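Local coordinates for protein peptide methionine sulfoxide reductase msrA/msrB (Neisseria gonorrhoeae, PDB 2H30) that probably passes electrons from DsbD through its thioredoxin-like N-terminal domain to the methionine sulfoxide reductases MsrA and MsrB that follow in the same polypeptide, at residues Lys93-Leu98 with Leu103-Asp108; Ala78-Gly81 with Lys87-Glu90; Glu61-Asp66 with Pro123-Ile128. The protein carries 2 engineered substitutions. All blocks are in the same frame, centred on the assembly; numbering follows the deposited sequence.

Contacts 1 and 3 are buried packings of a helix against the central sheet, whereas contact 2 lies nearer the surface, within the loop between strand 73-78 and helix 90-95. Contacts 1 and 2 belong to the same beta-alpha-beta region and touch: Asp108 N lies 2.9 Å from Ala78 O, a probable hydrogen bond between neighbouring strand ends. Contact 3 joins helix 51-64 to strand 124-128, and the loop it closes along the chain includes both others; Leu103 CD1 of contact 1 packs on Glu61 N. The chemistry differs accordingly: a tyrosine with a water bridge in contact 1, proline against backbone in contact 2, two indoles in contact 3.

Contact 1 (Lys93-Leu98 with Leu103-Asp108); sequences KWYAGL and LPVVTD
Tyr95 and Val105 make a buried, mostly apolar contact between helix 90-95 and strand 105-107, and a single water adds a polar link beside it. From 93-98 only Tyr95 touches, through CE2, CZ and OH. Its ring reaches the strand because CG stands anti to the backbone N (chi1 -175°), and the side chains of Tyr95 and Val105 approach from opposite directions. Val105 CG2 meets the hydroxyl end of the ring obliquely, 3.6 Å from Tyr95 CZ and 3.4 Å from Tyr95 OH. Leu103 contributes one methyl, CD2, which lies 4.0 Å from Tyr95 OH, its side chain running at about a right angle to the tyrosine.

The hydroxyl is not left to hydrocarbon. Tyr95 OH donates to a water at 2.7 Å, in the plane of the ring, and that water donates in turn to Leu103 O, also at 2.7 Å. The phenol and a loop carbonyl are thus joined through one water. A type I turn runs from Tyr95 to Leu98, closed by Leu98 N to Tyr95 O at 2.9 Å.

Leu103 also packs on Leu57 and Ala60 of helix 51-64. Strand 73-78, helix 90-95 and strand 105-107 form a beta-alpha-beta crossover between two parallel strands of a thioredoxin-like domain, its helix and second strand probably an addition to the minimal fold.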
# COMPACT_ATOMS: atom_id res chain seq x y z
N LYS A 93 11.72 -10.42 9.60
CA LYS A 93 12.08 -11.82 9.75
C LYS A 93 10.89 -12.73 9.45
O LYS A 93 11.05 -13.69 8.73
CB LYS A 93 12.63 -12.07 11.17
CG LYS A 93 13.15 -13.51 11.31
CD LYS A 93 14.00 -13.99 10.08
CE LYS A 93 15.12 -12.98 9.64
NZ LYS A 93 15.19 -12.82 8.14
N TRP A 94 9.73 -12.37 9.95
CA TRP A 94 8.48 -13.10 9.68
C TRP A 94 8.19 -12.99 8.17
O TRP A 94 7.90 -13.98 7.50
CB TRP A 94 7.34 -12.51 10.51
CG TRP A 94 6.02 -13.02 10.01
CD1 TRP A 94 5.45 -14.25 10.22
CD2 TRP A 94 5.17 -12.32 9.09
NE1 TRP A 94 4.24 -14.34 9.55
CE2 TRP A 94 4.06 -13.18 8.83
CE3 TRP A 94 5.22 -11.05 8.48
CZ2 TRP A 94 3.01 -12.82 7.98
CZ3 TRP A 94 4.17 -10.68 7.62
CH2 TRP A 94 3.09 -11.57 7.37
N TYR A 95 8.24 -11.76 7.65
CA TYR A 95 7.84 -11.59 6.25
C TYR A 95 8.74 -12.28 5.25
O TYR A 95 8.32 -12.71 4.17
CB TYR A 95 7.68 -10.09 5.95
CG TYR A 95 7.13 -9.85 4.55
CD1 TYR A 95 5.83 -10.27 4.24
CD2 TYR A 95 7.93 -9.37 3.55
CE1 TYR A 95 5.33 -10.10 2.97
CE2 TYR A 95 7.44 -9.23 2.24
CZ TYR A 95 6.14 -9.58 1.99
OH TYR A 95 5.65 -9.45 0.72
N ALA A 96 10.03 -12.44 5.61
CA ALA A 96 10.96 -13.13 4.72
C ALA A 96 10.54 -14.60 4.47
O ALA A 96 10.92 -15.17 3.46
CB ALA A 96 12.39 -13.04 5.29
N GLY A 97 9.71 -15.18 5.34
CA GLY A 97 9.16 -16.52 5.07
C GLY A 97 8.05 -16.61 4.03
O GLY A 97 7.65 -17.71 3.64
N LEU A 98 7.47 -15.46 3.68
CA LEU A 98 6.43 -15.42 2.65
C LEU A 98 7.09 -15.22 1.30
O LEU A 98 8.27 -14.77 1.21
CB LEU A 98 5.47 -14.27 2.96
CG LEU A 98 4.40 -14.54 4.06
CD1 LEU A 98 4.93 -14.87 5.47
CD2 LEU A 98 3.34 -13.44 4.09
N LEU A 103 6.21 -7.85 -4.92
CA LEU A 103 5.37 -6.92 -4.20
C LEU A 103 6.17 -5.94 -3.33
O LEU A 103 6.87 -6.38 -2.40
CB LEU A 103 4.50 -7.76 -3.24
CG LEU A 103 3.41 -6.90 -2.51
CD1 LEU A 103 2.42 -6.27 -3.47
CD2 LEU A 103 2.73 -7.82 -1.52
N PRO A 104 6.06 -4.63 -3.58
CA PRO A 104 6.77 -3.71 -2.69
C PRO A 104 6.13 -3.60 -1.33
O PRO A 104 4.89 -3.43 -1.25
CB PRO A 104 6.72 -2.37 -3.44
CG PRO A 104 6.30 -2.73 -4.86
CD PRO A 104 5.42 -3.95 -4.72
N VAL A 105 6.94 -3.82 -0.28
CA VAL A 105 6.44 -3.68 1.06
C VAL A 105 7.27 -2.64 1.79
O VAL A 105 8.39 -2.97 2.27
CB VAL A 105 6.43 -5.00 1.84
CG1 VAL A 105 5.87 -4.73 3.24
CG2 VAL A 105 5.57 -6.09 1.10
N VAL A 106 6.72 -1.45 1.94
CA VAL A 106 7.42 -0.42 2.74
C VAL A 106 7.18 -0.75 4.20
O VAL A 106 6.08 -1.08 4.60
CB VAL A 106 6.84 0.95 2.40
CG1 VAL A 106 7.38 2.08 3.37
CG2 VAL A 106 7.09 1.31 0.97
N THR A 107 8.21 -0.58 5.03
CA THR A 107 8.08 -0.82 6.45
C THR A 107 8.12 0.54 7.16
O THR A 107 9.18 1.23 7.15
CB THR A 107 9.15 -1.80 6.97
OG1 THR A 107 10.48 -1.40 6.58
CG2 THR A 107 8.89 -3.17 6.46
N ASP A 108 7.01 0.93 7.75
CA ASP A 108 6.87 2.25 8.40
C ASP A 108 6.87 1.99 9.90
O ASP A 108 5.85 1.71 10.50
CB ASP A 108 5.53 2.86 7.98
CG ASP A 108 5.30 4.25 8.52
OD1 ASP A 108 6.02 4.67 9.47
OD2 ASP A 108 4.36 4.90 8.01
O HOH W 1 7.47 -8.58 -1.00

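Contact 2 (Ala78-Gly81 with Lys87-Glu90); sequences ASPG and KDGE
Pro80, Lys87 and Gly81 lose the most surface where two parts of one loop come together, and it is the proline ring that meets the other side most closely. Its CB presses on the peptide between Lys87 and Asp88: Pro80 CB is 3.5 Å from Asp88 N and 3.8 Å from Lys87 C. The two side chains come near each other only at their first carbons, with Pro80 CB 4.3 Å from Asp88 CB. Lys87 takes part mainly through its backbone, since its CB is directed away from 78-81. Gly81 adds a backbone contact, its N 4.0 Å from Lys87 CA, and it adopts a positive phi of 81° at which a side chain would be jammed against the carbonyl of Pro80.

All of this is van der Waals packing; the hydrogen bonds nearby run within 87-90 or to residues outside the two segments. Lys87 N gives its hydrogen to Glu90 OE1 at 3.2 Å, meeting the carboxylate on its anti side and 32° out of its plane. This bond ties the loop to the first residue of the helix. Asp88 OD1 accepts from the Gln92 side-chain amide, while Gly89, again at positive phi (87°), occupies the N-cap position and gives its N-H to Gln92 OE1. Gln92 thus holds the two residues leading into the helix.

Pro80 also packs on Phe91 of helix 90-95, and its carbonyl O accepts from Asn109 ND2. The contact consequently sits between the end of strand 73-78, the start of helix 90-95 and the loop that follows strand 105-107.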
# COMPACT_ATOMS: atom_id res chain seq x y z
N ALA A 78 3.43 -1.89 5.51
CA ALA A 78 3.24 -2.54 6.82
C ALA A 78 3.90 -1.62 7.84
O ALA A 78 4.82 -0.90 7.49
CB ALA A 78 3.87 -3.90 6.88
N SER A 79 3.39 -1.66 9.07
CA SER A 79 3.76 -0.64 10.08
C SER A 79 4.22 -1.31 11.36
O SER A 79 3.43 -1.45 12.30
CB SER A 79 2.57 0.32 10.32
OG SER A 79 2.23 1.02 9.12
N PRO A 80 5.48 -1.76 11.38
CA PRO A 80 5.97 -2.47 12.59
C PRO A 80 5.72 -1.69 13.88
O PRO A 80 5.92 -0.47 13.94
CB PRO A 80 7.47 -2.63 12.32
CG PRO A 80 7.56 -2.76 10.79
CD PRO A 80 6.50 -1.72 10.33
N GLY A 81 5.22 -2.38 14.90
CA GLY A 81 5.01 -1.70 16.17
C GLY A 81 3.77 -0.88 16.32
O GLY A 81 3.53 -0.31 17.37
N LYS A 87 7.13 -6.05 15.95
CA LYS A 87 8.12 -4.97 16.02
C LYS A 87 9.11 -4.95 14.88
O LYS A 87 9.32 -5.94 14.15
CB LYS A 87 8.86 -5.10 17.38
CG LYS A 87 7.91 -4.86 18.49
CD LYS A 87 8.50 -4.78 19.91
CE LYS A 87 7.52 -3.95 20.79
NZ LYS A 87 6.21 -3.68 20.05
N ASP A 88 9.76 -3.80 14.71
CA ASP A 88 10.81 -3.68 13.72
C ASP A 88 11.85 -4.77 13.90
O ASP A 88 12.21 -5.10 15.04
CB ASP A 88 11.49 -2.32 13.84
CG ASP A 88 12.32 -2.00 12.61
OD1 ASP A 88 11.83 -2.23 11.47
OD2 ASP A 88 13.46 -1.51 12.79
N GLY A 89 12.31 -5.36 12.79
CA GLY A 89 13.17 -6.55 12.80
C GLY A 89 12.36 -7.85 12.84
O GLY A 89 12.60 -8.73 11.99
N GLU A 90 11.44 -7.95 13.82
CA GLU A 90 10.59 -9.15 13.99
C GLU A 90 9.71 -9.24 12.72
O GLU A 90 9.62 -10.33 12.10
CB GLU A 90 9.76 -9.05 15.25
CG GLU A 90 8.77 -10.21 15.42
CD GLU A 90 7.77 -10.06 16.58
OE1 GLU A 90 7.52 -8.94 17.19
OE2 GLU A 90 7.18 -11.14 16.89

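Contact 3 (Glu61-Asp66 with Pro123-Ile128); sequences EKWAQD and PSWALI
Glu61 O, in the last turn of helix 51-64, is gripped twice by Gln65. The backbone N of Gln65 gives it the usual helical bond at 3.2 Å, and the side-chain amide folds back so that Gln65 NE2 donates to Glu61 O at 3.3 Å. The two donors arrive from opposite faces of the carbonyl plane, and the amide nitrogen stands well above that plane, 63° out of it. A further backbone bond, Asp66 N to Trp63 O at 3.0 Å, carries the chain round as the helix gives way to loop.

From this same turn Trp63 reaches across to Trp125 on strand 124-128, and these two indoles make the whole of the contact. In both, CG lies beside the backbone N and anti to the carbonyl carbon (chi1 -62° in Trp63), which sends each ring into the interface between helix and sheet. They meet by the outer carbons of their six-membered rings: Trp63 CZ3 is 3.7 Å from Trp125 CH2 and 3.9 Å from Trp125 CZ2. The planes are inclined at 32° and the ring centroids stand 5.8 Å apart, an oblique approach with little overlap of the pi surfaces.

Each indole has other packing to hold it. Trp63 stacks with Phe69, while Trp125 lies on Leu42 and Lys44 of the neighbouring strand 41-45. Just before the strand, Pro123, preceded by a cis peptide bond as is familiar from thioredoxins, packs on Cys53, which with Cys50 probably forms the thioredoxin-type CxxC motif.

Between the segments the chemistry is apolar, with no polar bond, so van der Waals packing probably carries it: the outer ring carbons of two buried indoles meet obliquely, while the hydrogen bonds of 61-66 described here lie at the helix end and strand 124-128 bonds to its sheet neighbours.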
# COMPACT_ATOMS: atom_id res chain seq x y z
N GLU A 61 0.35 -8.44 -5.60
CA GLU A 61 1.59 -8.68 -6.36
C GLU A 61 1.27 -8.80 -7.86
O GLU A 61 2.02 -8.26 -8.69
CB GLU A 61 2.23 -9.97 -5.86
CG GLU A 61 3.61 -10.15 -6.50
CD GLU A 61 4.23 -11.49 -6.22
OE1 GLU A 61 3.50 -12.52 -6.09
OE2 GLU A 61 5.50 -11.56 -6.15
N LYS A 62 0.18 -9.51 -8.17
CA LYS A 62 -0.25 -9.61 -9.58
C LYS A 62 -0.54 -8.26 -10.17
O LYS A 62 -0.12 -7.96 -11.29
CB LYS A 62 -1.49 -10.49 -9.70
CG LYS A 62 -1.80 -10.77 -11.15
CD LYS A 62 -3.04 -11.67 -11.24
CE LYS A 62 -4.26 -11.03 -10.56
NZ LYS A 62 -5.53 -11.74 -10.91
N TRP A 63 -1.27 -7.43 -9.43
CA TRP A 63 -1.57 -6.14 -9.95
C TRP A 63 -0.31 -5.35 -10.19
O TRP A 63 -0.19 -4.65 -11.23
CB TRP A 63 -2.49 -5.35 -8.99
CG TRP A 63 -3.83 -5.99 -8.75
CD1 TRP A 63 -4.39 -7.11 -9.37
CD2 TRP A 63 -4.79 -5.54 -7.80
NE1 TRP A 63 -5.62 -7.37 -8.85
CE2 TRP A 63 -5.90 -6.43 -7.88
CE3 TRP A 63 -4.82 -4.49 -6.88
CZ2 TRP A 63 -7.03 -6.29 -7.09
CZ3 TRP A 63 -5.99 -4.31 -6.11
CH2 TRP A 63 -7.07 -5.20 -6.22
N ALA A 64 0.62 -5.43 -9.24
CA ALA A 64 1.82 -4.58 -9.33
C ALA A 64 2.61 -4.94 -10.59
O ALA A 64 3.26 -4.09 -11.16
CB ALA A 64 2.72 -4.75 -8.08
N GLN A 65 2.50 -6.17 -11.02
CA GLN A 65 3.25 -6.67 -12.20
C GLN A 65 2.48 -6.56 -13.48
O GLN A 65 3.00 -6.95 -14.57
CB GLN A 65 3.59 -8.13 -12.04
CG GLN A 65 4.62 -8.38 -11.02
CD GLN A 65 4.78 -9.85 -10.88
OE1 GLN A 65 5.77 -10.43 -11.37
NE2 GLN A 65 3.78 -10.50 -10.27
N ASP A 66 1.23 -6.11 -13.40
CA ASP A 66 0.33 -6.13 -14.57
C ASP A 66 0.45 -4.85 -15.36
O ASP A 66 0.38 -3.73 -14.83
CB ASP A 66 -1.12 -6.26 -14.08
CG ASP A 66 -2.08 -6.69 -15.19
OD1 ASP A 66 -2.38 -5.87 -16.08
OD2 ASP A 66 -2.48 -7.89 -15.21
N PRO A 123 -7.63 -4.34 5.44
CA PRO A 123 -6.79 -3.47 4.60
C PRO A 123 -7.48 -2.12 4.42
O PRO A 123 -8.69 -1.99 4.65
CB PRO A 123 -6.78 -4.19 3.24
CG PRO A 123 -7.94 -5.14 3.30
CD PRO A 123 -8.34 -5.40 4.68
N SER A 124 -6.68 -1.14 4.06
CA SER A 124 -7.22 0.12 3.53
C SER A 124 -6.29 0.57 2.44
O SER A 124 -5.14 0.09 2.36
CB SER A 124 -7.24 1.23 4.60
OG SER A 124 -8.30 0.98 5.54
N TRP A 125 -6.79 1.48 1.61
CA TRP A 125 -6.01 1.94 0.44
C TRP A 125 -5.96 3.44 0.42
O TRP A 125 -6.93 4.08 0.85
CB TRP A 125 -6.70 1.47 -0.83
CG TRP A 125 -6.63 -0.06 -0.99
CD1 TRP A 125 -7.47 -1.02 -0.40
CD2 TRP A 125 -5.75 -0.76 -1.85
NE1 TRP A 125 -7.08 -2.28 -0.85
CE2 TRP A 125 -6.03 -2.15 -1.73
CE3 TRP A 125 -4.70 -0.36 -2.67
CZ2 TRP A 125 -5.31 -3.13 -2.47
CZ3 TRP A 125 -3.98 -1.32 -3.42
CH2 TRP A 125 -4.29 -2.71 -3.29
N ALA A 126 -4.85 3.98 -0.06
CA ALA A 126 -4.82 5.43 -0.32
C ALA A 126 -4.33 5.70 -1.73
O ALA A 126 -3.48 4.99 -2.23
CB ALA A 126 -3.93 6.14 0.70
N LEU A 127 -4.91 6.72 -2.37
CA LEU A 127 -4.45 7.14 -3.67
C LEU A 127 -3.78 8.52 -3.46
O LEU A 127 -4.45 9.42 -2.95
CB LEU A 127 -5.64 7.20 -4.66
CG LEU A 127 -5.17 7.66 -6.06
CD1 LEU A 127 -4.52 6.49 -6.73
CD2 LEU A 127 -6.40 8.15 -6.75
N ILE A 128 -2.51 8.55 -3.82
CA ILE A 128 -1.66 9.78 -3.77
C ILE A 128 -1.50 10.27 -5.21
O ILE A 128 -1.09 9.53 -6.09
CB ILE A 128 -0.27 9.48 -3.22
CG1 ILE A 128 -0.34 8.65 -1.93
CG2 ILE A 128 0.50 10.79 -2.96
CD1 ILE A 128 -1.15 9.30 -0.85